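Local coordinates for protein Myo-inositol dehydrogenase (PDB 3EUW) that probably oxidises myo-inositol with NAD+ as cofactor, as a member of the Gfo/Idh/MocA family of dehydrogenases, at residues P57-I71 against L81-E95. Sequence-based numbering, arbitrary orientation.
Sequences PDEVFARDDIDGIVI and LITRAVERGIPALCE
Strands 68-71 and 92-94 run parallel, their axes 4.7 Å apart, with Ile-69 beside Ala-92, Val-70 beside Leu-93 and Ile-71 beside Cys-94. Four backbone bonds join them: Ile-69 N to Pro-91 O, Leu-93 N to Ile-69 O, Ile-71 N to Leu-93 O and Glu-95 N to Ile-71 O. Helix 81-87 runs antiparallel to strand 68-71, at an angle of 177°. It ends in a Schellman motif with Gly-89 as C-prime residue, and the chain then turns into strand 92-94.

Ile-69 and Ile-71 face this helix. Ile-71 has CG1 anti to its carbonyl carbon (chi1 -58°) and an extended chi2, which drives CD1 into Leu-81 CB at a tight 3.4 Å. Ile-69 CD1 rests on Ala-85 CB at 3.9 Å. Phe-61, from the turn before the strand, packs on the same helix near Ala-85. Its CE2 lies 3.6 Å from Arg-84 CB, and Ile-90 CD1 meets the ring at its edge.

Two arginines of the second segment, Arg-84 and Arg-88, reach back to residues 57-63. Arg-84, extended from CG to NE, passes Phe-61 and lays its guanidinium face on Pro-57 CG. Its NH1 forms a salt bridge with Asp-58 OD1 at 2.9 Å; Asp-80 binds its NE. Arg-88 bends at chi3, and its NH1 donates a hydrogen bond to Arg-63 O, in the guanidinium plane, at 3.1 Å.

The contact belongs to a right-handed beta-alpha-beta crossover of the Rossmann domain. Strand 5-10 flanks strand 68-71, and Phe-10 touches Pro-57 and Leu-81. Beyond strand 92-94 lies strand 119-121, where Val-119 meets Ile-82 and Met-120 meets Leu-93. Helix 102-112 packs against Thr-83.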
ATOM      1  N   PRO A  57     -41.506 -25.452 -11.869  1.00 36.41           N
ATOM      2  CA  PRO A  57     -40.754 -26.377 -11.017  1.00 36.37           C
ATOM      3  C   PRO A  57     -41.304 -27.805 -11.155  1.00 35.74           C
ATOM      4  O   PRO A  57     -40.575 -28.783 -10.975  1.00 33.96           O
ATOM      5  CB  PRO A  57     -40.933 -25.790  -9.610  1.00 35.78           C
ATOM      6  CG  PRO A  57     -42.169 -24.945  -9.720  1.00 36.69           C
ATOM      7  CD  PRO A  57     -42.050 -24.332 -11.083  1.00 35.61           C
ATOM      8  N   ASP A  58     -42.591 -27.915 -11.478  1.00 35.00           N
ATOM      9  CA  ASP A  58     -43.224 -29.220 -11.678  1.00 34.53           C
ATOM     10  C   ASP A  58     -42.465 -29.987 -12.756  1.00 33.19           C
ATOM     11  O   ASP A  58     -42.240 -31.186 -12.632  1.00 33.38           O
ATOM     12  CB  ASP A  58     -44.679 -29.053 -12.124  1.00 36.07           C
ATOM     13  CG  ASP A  58     -45.648 -29.007 -10.960  1.00 38.15           C
ATOM     14  OD1 ASP A  58     -45.199 -28.904  -9.799  1.00 38.97           O
ATOM     15  OD2 ASP A  58     -46.870 -29.068 -11.213  1.00 38.86           O
ATOM     16  N   GLU A  59     -42.079 -29.282 -13.815  1.00 31.88           N
ATOM     17  CA  GLU A  59     -41.342 -29.887 -14.917  1.00 31.37           C
ATOM     18  C   GLU A  59     -39.943 -30.311 -14.481  1.00 31.19           C
ATOM     19  O   GLU A  59     -39.374 -31.236 -15.049  1.00 31.20           O
ATOM     20  CB  GLU A  59     -41.262 -28.915 -16.092  1.00 33.29           C
ATOM     21  CG  GLU A  59     -42.633 -28.502 -16.610  1.00 35.80           C
ATOM     22  CD  GLU A  59     -42.567 -27.378 -17.624  1.00 37.24           C
ATOM     23  OE1 GLU A  59     -42.078 -27.612 -18.751  1.00 38.20           O
ATOM     24  OE2 GLU A  59     -42.999 -26.256 -17.288  1.00 37.36           O
ATOM     25  N   VAL A  60     -39.392 -29.629 -13.481  1.00 29.01           N
ATOM     26  CA  VAL A  60     -38.076 -29.979 -12.962  1.00 27.18           C
ATOM     27  C   VAL A  60     -38.189 -31.271 -12.160  1.00 26.15           C
ATOM     28  O   VAL A  60     -37.518 -32.259 -12.437  1.00 26.25           O
ATOM     29  CB  VAL A  60     -37.526 -28.892 -12.005  1.00 27.94           C
ATOM     30  CG1 VAL A  60     -36.292 -29.415 -11.284  1.00 25.07           C
ATOM     31  CG2 VAL A  60     -37.195 -27.631 -12.774  1.00 27.18           C
ATOM     32  N   PHE A  61     -39.053 -31.242 -11.154  1.00 26.33           N
ATOM     33  CA  PHE A  61     -39.262 -32.379 -10.276  1.00 28.72           C
ATOM     34  C   PHE A  61     -39.922 -33.581 -10.952  1.00 29.04           C
ATOM     35  O   PHE A  61     -40.170 -34.608 -10.315  1.00 27.48           O
ATOM     36  CB  PHE A  61     -40.057 -31.928  -9.054  1.00 27.37           C
ATOM     37  CG  PHE A  61     -39.283 -31.012  -8.152  1.00 30.85           C
ATOM     38  CD1 PHE A  61     -38.139 -31.466  -7.503  1.00 31.33           C
ATOM     39  CD2 PHE A  61     -39.668 -29.689  -7.979  1.00 30.51           C
ATOM     40  CE1 PHE A  61     -37.384 -30.611  -6.693  1.00 30.84           C
ATOM     41  CE2 PHE A  61     -38.920 -28.831  -7.173  1.00 31.19           C
ATOM     42  CZ  PHE A  61     -37.774 -29.295  -6.530  1.00 30.44           C
ATOM     43  N   ALA A  62     -40.209 -33.444 -12.240  1.00 28.69           N
ATOM     44  CA  ALA A  62     -40.786 -34.540 -12.991  1.00 28.06           C
ATOM     45  C   ALA A  62     -39.635 -35.483 -13.315  1.00 28.15           C
ATOM     46  O   ALA A  62     -39.856 -36.662 -13.573  1.00 28.81           O
ATOM     47  CB  ALA A  62     -41.437 -34.031 -14.282  1.00 27.31           C
ATOM     48  N   ARG A  63     -38.407 -34.960 -13.286  1.00 26.14           N
ATOM     49  CA  ARG A  63     -37.216 -35.763 -13.580  1.00 24.44           C
ATOM     50  C   ARG A  63     -36.903 -36.652 -12.388  1.00 24.12           C
ATOM     51  O   ARG A  63     -37.395 -36.412 -11.283  1.00 25.18           O
ATOM     52  CB  ARG A  63     -35.995 -34.871 -13.865  1.00 23.10           C
ATOM     53  CG  ARG A  63     -36.171 -33.868 -15.003  1.00 22.87           C
ATOM     54  CD  ARG A  63     -34.920 -32.999 -15.175  1.00 22.70           C
ATOM     55  NE  ARG A  63     -33.753 -33.770 -15.599  1.00 21.64           N
ATOM     56  CZ  ARG A  63     -33.361 -33.912 -16.860  1.00 20.78           C
ATOM     57  NH1 ARG A  63     -34.042 -33.326 -17.836  1.00 23.63           N
ATOM     58  NH2 ARG A  63     -32.297 -34.647 -17.154  1.00 17.77           N
ATOM     59  N   ASP A  64     -36.078 -37.674 -12.608  1.00 24.08           N
ATOM     60  CA  ASP A  64     -35.701 -38.583 -11.529  1.00 23.30           C
ATOM     61  C   ASP A  64     -34.189 -38.739 -11.442  1.00 22.75           C
ATOM     62  O   ASP A  64     -33.690 -39.658 -10.798  1.00 24.56           O
ATOM     63  CB  ASP A  64     -36.375 -39.959 -11.721  1.00 23.05           C
ATOM     64  CG  ASP A  64     -35.864 -40.719 -12.944  1.00 22.43           C
ATOM     65  OD1 ASP A  64     -35.198 -40.129 -13.819  1.00 23.87           O
ATOM     66  OD2 ASP A  64     -36.149 -41.929 -13.034  1.00 27.00           O
ATOM     67  N   ASP A  65     -33.468 -37.821 -12.079  1.00 23.42           N
ATOM     68  CA  ASP A  65     -32.005 -37.847 -12.099  1.00 21.76           C
ATOM     69  C   ASP A  65     -31.343 -36.653 -11.406  1.00 22.42           C
ATOM     70  O   ASP A  65     -30.127 -36.511 -11.462  1.00 21.96           O
ATOM     71  CB  ASP A  65     -31.522 -37.879 -13.547  1.00 20.00           C
ATOM     72  CG  ASP A  65     -31.881 -36.607 -14.299  1.00 19.82           C
ATOM     73  OD1 ASP A  65     -32.877 -35.966 -13.928  1.00 22.01           O
ATOM     74  OD2 ASP A  65     -31.185 -36.252 -15.265  1.00 18.79           O
ATOM     75  N   ILE A  66     -32.128 -35.792 -10.768  1.00 24.15           N
ATOM     76  CA  ILE A  66     -31.568 -34.615 -10.104  1.00 23.54           C
ATOM     77  C   ILE A  66     -30.795 -34.929  -8.829  1.00 22.19           C
ATOM     78  O   ILE A  66     -31.382 -35.344  -7.831  1.00 22.46           O
ATOM     79  CB  ILE A  66     -32.663 -33.592  -9.744  1.00 24.67           C
ATOM     80  CG1 ILE A  66     -33.576 -33.360 -10.943  1.00 25.35           C
ATOM     81  CG2 ILE A  66     -32.022 -32.270  -9.332  1.00 25.06           C
ATOM     82  CD1 ILE A  66     -32.846 -32.931 -12.196  1.00 24.39           C
ATOM     83  N   ASP A  67     -29.481 -34.707  -8.866  1.00 21.74           N
ATOM     84  CA  ASP A  67     -28.615 -34.950  -7.706  1.00 21.72           C
ATOM     85  C   ASP A  67     -28.578 -33.739  -6.776  1.00 21.55           C
ATOM     86  O   ASP A  67     -28.334 -33.865  -5.579  1.00 21.12           O
ATOM     87  CB  ASP A  67     -27.181 -35.237  -8.150  1.00 21.92           C
ATOM     88  CG  ASP A  67     -27.016 -36.608  -8.748  1.00 21.89           C
ATOM     89  OD1 ASP A  67     -27.348 -37.601  -8.075  1.00 25.10           O
ATOM     90  OD2 ASP A  67     -26.543 -36.687  -9.895  1.00 20.15           O
ATOM     91  N   GLY A  68     -28.803 -32.562  -7.344  1.00 21.24           N
ATOM     92  CA  GLY A  68     -28.765 -31.357  -6.542  1.00 21.91           C
ATOM     93  C   GLY A  68     -29.424 -30.169  -7.204  1.00 20.56           C
ATOM     94  O   GLY A  68     -29.475 -30.064  -8.430  1.00 20.69           O
ATOM     95  N   ILE A  69     -29.923 -29.266  -6.374  1.00 20.39           N
ATOM     96  CA  ILE A  69     -30.594 -28.072  -6.865  1.00 22.83           C
ATOM     97  C   ILE A  69     -29.965 -26.769  -6.371  1.00 22.04           C
ATOM     98  O   ILE A  69     -29.493 -26.689  -5.244  1.00 21.65           O
ATOM     99  CB  ILE A  69     -32.063 -28.114  -6.450  1.00 23.84           C
ATOM    100  CG1 ILE A  69     -32.798 -29.105  -7.348  1.00 24.40           C
ATOM    101  CG2 ILE A  69     -32.672 -26.733  -6.478  1.00 25.44           C
ATOM    102  CD1 ILE A  69     -34.236 -29.325  -6.961  1.00 27.74           C
ATOM    103  N   VAL A  70     -29.954 -25.765  -7.243  1.00 21.28           N
ATOM    104  CA  VAL A  70     -29.435 -24.440  -6.923  1.00 22.28           C
ATOM    105  C   VAL A  70     -30.604 -23.468  -7.075  1.00 22.83           C
ATOM    106  O   VAL A  70     -31.222 -23.387  -8.138  1.00 24.16           O
ATOM    107  CB  VAL A  70     -28.307 -24.024  -7.879  1.00 22.23           C
ATOM    108  CG1 VAL A  70     -27.885 -22.584  -7.592  1.00 21.02           C
ATOM    109  CG2 VAL A  70     -27.127 -24.951  -7.709  1.00 18.80           C
ATOM    110  N   ILE A  71     -30.912 -22.740  -6.009  1.00 21.86           N
ATOM    111  CA  ILE A  71     -32.032 -21.811  -6.042  1.00 21.59           C
ATOM    112  C   ILE A  71     -31.599 -20.355  -6.190  1.00 23.05           C
ATOM    113  O   ILE A  71     -31.234 -19.695  -5.211  1.00 24.52           O
ATOM    114  CB  ILE A  71     -32.894 -21.971  -4.776  1.00 20.77           C
ATOM    115  CG1 ILE A  71     -33.385 -23.415  -4.672  1.00 18.40           C
ATOM    116  CG2 ILE A  71     -34.079 -21.012  -4.815  1.00 19.41           C
ATOM    117  CD1 ILE A  71     -34.186 -23.705  -3.421  1.00 20.08           C
ATOM    118  N   LEU A  81     -39.356 -23.994  -3.018  1.00 31.03           N
ATOM    119  CA  LEU A  81     -38.344 -24.828  -3.658  1.00 29.99           C
ATOM    120  C   LEU A  81     -37.528 -25.653  -2.652  1.00 29.78           C
ATOM    121  O   LEU A  81     -37.214 -26.819  -2.905  1.00 27.92           O
ATOM    122  CB  LEU A  81     -37.423 -23.959  -4.516  1.00 29.43           C
ATOM    123  CG  LEU A  81     -38.130 -23.359  -5.737  1.00 30.95           C
ATOM    124  CD1 LEU A  81     -37.217 -22.374  -6.449  1.00 29.85           C
ATOM    125  CD2 LEU A  81     -38.538 -24.478  -6.683  1.00 29.50           C
ATOM    126  N   ILE A  82     -37.194 -25.056  -1.516  1.00 27.27           N
ATOM    127  CA  ILE A  82     -36.444 -25.779  -0.507  1.00 27.80           C
ATOM    128  C   ILE A  82     -37.242 -26.999  -0.060  1.00 29.46           C
ATOM    129  O   ILE A  82     -36.720 -28.110  -0.025  1.00 30.09           O
ATOM    130  CB  ILE A  82     -36.154 -24.888   0.724  1.00 27.97           C
ATOM    131  CG1 ILE A  82     -35.039 -23.887   0.382  1.00 27.54           C
ATOM    132  CG2 ILE A  82     -35.784 -25.756   1.932  1.00 24.07           C
ATOM    133  CD1 ILE A  82     -34.736 -22.879   1.486  1.00 26.69           C
ATOM    134  N   THR A  83     -38.513 -26.777   0.268  1.00 30.09           N
ATOM    135  CA  THR A  83     -39.401 -27.833   0.729  1.00 31.24           C
ATOM    136  C   THR A  83     -39.547 -28.966  -0.291  1.00 32.01           C
ATOM    137  O   THR A  83     -39.332 -30.129   0.038  1.00 31.91           O
ATOM    138  CB  THR A  83     -40.806 -27.266   1.060  1.00 32.33           C
ATOM    139  OG1 THR A  83     -40.696 -26.263   2.081  1.00 31.98           O
ATOM    140  CG2 THR A  83     -41.723 -28.370   1.548  1.00 32.52           C
ATOM    141  N   ARG A  84     -39.905 -28.631  -1.524  1.00 32.62           N
ATOM    142  CA  ARG A  84     -40.071 -29.642  -2.563  1.00 33.88           C
ATOM    143  C   ARG A  84     -38.819 -30.491  -2.759  1.00 34.47           C
ATOM    144  O   ARG A  84     -38.892 -31.718  -2.850  1.00 32.92           O
ATOM    145  CB  ARG A  84     -40.413 -28.999  -3.904  1.00 35.99           C
ATOM    146  CG  ARG A  84     -41.695 -28.192  -3.940  1.00 40.73           C
ATOM    147  CD  ARG A  84     -42.052 -27.929  -5.394  1.00 45.28           C
ATOM    148  NE  ARG A  84     -43.186 -27.033  -5.579  1.00 47.66           N
ATOM    149  CZ  ARG A  84     -43.861 -26.929  -6.719  1.00 49.41           C
ATOM    150  NH1 ARG A  84     -43.515 -27.675  -7.763  1.00 49.81           N
ATOM    151  NH2 ARG A  84     -44.870 -26.075  -6.820  1.00 51.11           N
ATOM    152  N   ALA A  85     -37.671 -29.828  -2.841  1.00 33.80           N
ATOM    153  CA  ALA A  85     -36.415 -30.532  -3.051  1.00 34.99           C
ATOM    154  C   ALA A  85     -36.109 -31.460  -1.885  1.00 34.83           C
ATOM    155  O   ALA A  85     -35.837 -32.645  -2.074  1.00 34.77           O
ATOM    156  CB  ALA A  85     -35.284 -29.533  -3.239  1.00 34.82           C
ATOM    157  N   VAL A  86     -36.160 -30.918  -0.678  1.00 35.24           N
ATOM    158  CA  VAL A  86     -35.882 -31.703   0.514  1.00 36.46           C
ATOM    159  C   VAL A  86     -36.853 -32.880   0.674  1.00 36.15           C
ATOM    160  O   VAL A  86     -36.442 -33.975   1.049  1.00 36.23           O
ATOM    161  CB  VAL A  86     -35.920 -30.803   1.778  1.00 35.98           C
ATOM    162  CG1 VAL A  86     -35.926 -31.651   3.028  1.00 38.00           C
ATOM    163  CG2 VAL A  86     -34.710 -29.890   1.793  1.00 36.75           C
ATOM    164  N   GLU A  87     -38.133 -32.661   0.380  1.00 35.84           N
ATOM    165  CA  GLU A  87     -39.124 -33.729   0.504  1.00 35.77           C
ATOM    166  C   GLU A  87     -38.812 -34.888  -0.434  1.00 35.40           C
ATOM    167  O   GLU A  87     -39.285 -36.009  -0.230  1.00 34.75           O
ATOM    168  CB  GLU A  87     -40.533 -33.201   0.226  1.00 36.38           C
ATOM    169  CG  GLU A  87     -40.991 -32.128   1.205  1.00 39.29           C
ATOM    170  CD  GLU A  87     -42.468 -31.794   1.074  1.00 41.25           C
ATOM    171  OE1 GLU A  87     -42.959 -31.652  -0.070  1.00 39.69           O
ATOM    172  OE2 GLU A  87     -43.135 -31.664   2.124  1.00 44.29           O
ATOM    173  N   ARG A  88     -38.025 -34.617  -1.471  1.00 34.58           N
ATOM    174  CA  ARG A  88     -37.636 -35.662  -2.406  1.00 34.18           C
ATOM    175  C   ARG A  88     -36.201 -36.099  -2.146  1.00 31.68           C
ATOM    176  O   ARG A  88     -35.590 -36.782  -2.965  1.00 32.24           O
ATOM    177  CB  ARG A  88     -37.793 -35.192  -3.855  1.00 35.50           C
ATOM    178  CG  ARG A  88     -39.242 -35.156  -4.323  1.00 40.10           C
ATOM    179  CD  ARG A  88     -39.328 -35.195  -5.837  1.00 44.11           C
ATOM    180  NE  ARG A  88     -38.609 -36.346  -6.379  1.00 45.44           N
ATOM    181  CZ  ARG A  88     -38.351 -36.527  -7.669  1.00 47.63           C
ATOM    182  NH1 ARG A  88     -38.756 -35.633  -8.559  1.00 47.09           N
ATOM    183  NH2 ARG A  88     -37.672 -37.596  -8.070  1.00 51.42           N
ATOM    184  N   GLY A  89     -35.669 -35.702  -0.993  1.00 30.29           N
ATOM    185  CA  GLY A  89     -34.311 -36.066  -0.632  1.00 27.15           C
ATOM    186  C   GLY A  89     -33.257 -35.454  -1.535  1.00 25.25           C
ATOM    187  O   GLY A  89     -32.135 -35.945  -1.617  1.00 24.72           O
ATOM    188  N   ILE A  90     -33.613 -34.381  -2.227  1.00 25.25           N
ATOM    189  CA  ILE A  90     -32.663 -33.721  -3.111  1.00 25.00           C
ATOM    190  C   ILE A  90     -32.035 -32.530  -2.399  1.00 24.35           C
ATOM    191  O   ILE A  90     -32.737 -31.612  -1.960  1.00 23.82           O
ATOM    192  CB  ILE A  90     -33.341 -33.203  -4.380  1.00 26.71           C
ATOM    193  CG1 ILE A  90     -34.114 -34.334  -5.062  1.00 26.43           C
ATOM    194  CG2 ILE A  90     -32.286 -32.616  -5.318  1.00 24.88           C
ATOM    195  CD1 ILE A  90     -34.976 -33.863  -6.231  1.00 26.10           C
ATOM    196  N   PRO A  91     -30.702 -32.535  -2.263  1.00 22.86           N
ATOM    197  CA  PRO A  91     -29.996 -31.437  -1.597  1.00 22.86           C
ATOM    198  C   PRO A  91     -30.261 -30.125  -2.336  1.00 23.17           C
ATOM    199  O   PRO A  91     -30.488 -30.120  -3.548  1.00 23.54           O
ATOM    200  CB  PRO A  91     -28.530 -31.860  -1.689  1.00 24.11           C
ATOM    201  CG  PRO A  91     -28.600 -33.360  -1.748  1.00 23.92           C
ATOM    202  CD  PRO A  91     -29.757 -33.578  -2.691  1.00 22.93           C
ATOM    203  N   ALA A  92     -30.233 -29.013  -1.613  1.00 21.60           N
ATOM    204  CA  ALA A  92     -30.483 -27.724  -2.239  1.00 18.89           C
ATOM    205  C   ALA A  92     -29.605 -26.599  -1.707  1.00 19.18           C
ATOM    206  O   ALA A  92     -29.528 -26.374  -0.497  1.00 18.67           O
ATOM    207  CB  ALA A  92     -31.942 -27.347  -2.073  1.00 19.81           C
ATOM    208  N   LEU A  93     -28.945 -25.905  -2.631  1.00 17.76           N
ATOM    209  CA  LEU A  93     -28.102 -24.763  -2.310  1.00 17.60           C
ATOM    210  C   LEU A  93     -29.010 -23.575  -2.610  1.00 17.13           C
ATOM    211  O   LEU A  93     -29.382 -23.346  -3.765  1.00 14.82           O
ATOM    212  CB  LEU A  93     -26.856 -24.730  -3.205  1.00 15.59           C
ATOM    213  CG  LEU A  93     -26.116 -23.385  -3.252  1.00 16.09           C
ATOM    214  CD1 LEU A  93     -25.667 -22.971  -1.848  1.00 14.54           C
ATOM    215  CD2 LEU A  93     -24.939 -23.494  -4.205  1.00 11.94           C
ATOM    216  N   CYS A  94     -29.371 -22.832  -1.572  1.00 16.31           N
ATOM    217  CA  CYS A  94     -30.285 -21.714  -1.734  1.00 17.94           C
ATOM    218  C   CYS A  94     -29.698 -20.338  -1.434  1.00 18.20           C
ATOM    219  O   CYS A  94     -29.049 -20.139  -0.404  1.00 18.59           O
ATOM    220  CB  CYS A  94     -31.517 -21.945  -0.847  1.00 17.92           C
ATOM    221  SG  CYS A  94     -32.845 -20.750  -1.069  1.00 21.13           S
ATOM    222  N   GLU A  95     -29.930 -19.389  -2.338  1.00 18.49           N
ATOM    223  CA  GLU A  95     -29.458 -18.023  -2.127  1.00 18.69           C
ATOM    224  C   GLU A  95     -30.213 -17.502  -0.928  1.00 18.58           C
ATOM    225  O   GLU A  95     -31.373 -17.851  -0.724  1.00 20.19           O
ATOM    226  CB  GLU A  95     -29.788 -17.121  -3.314  1.00 18.58           C
ATOM    227  CG  GLU A  95     -28.881 -17.279  -4.509  1.00 19.97           C
ATOM    228  CD  GLU A  95     -27.457 -16.910  -4.193  1.00 19.57           C
ATOM    229  OE1 GLU A  95     -27.256 -15.843  -3.577  1.00 17.83           O
ATOM    230  OE2 GLU A  95     -26.543 -17.680  -4.564  1.00 20.65           O
TER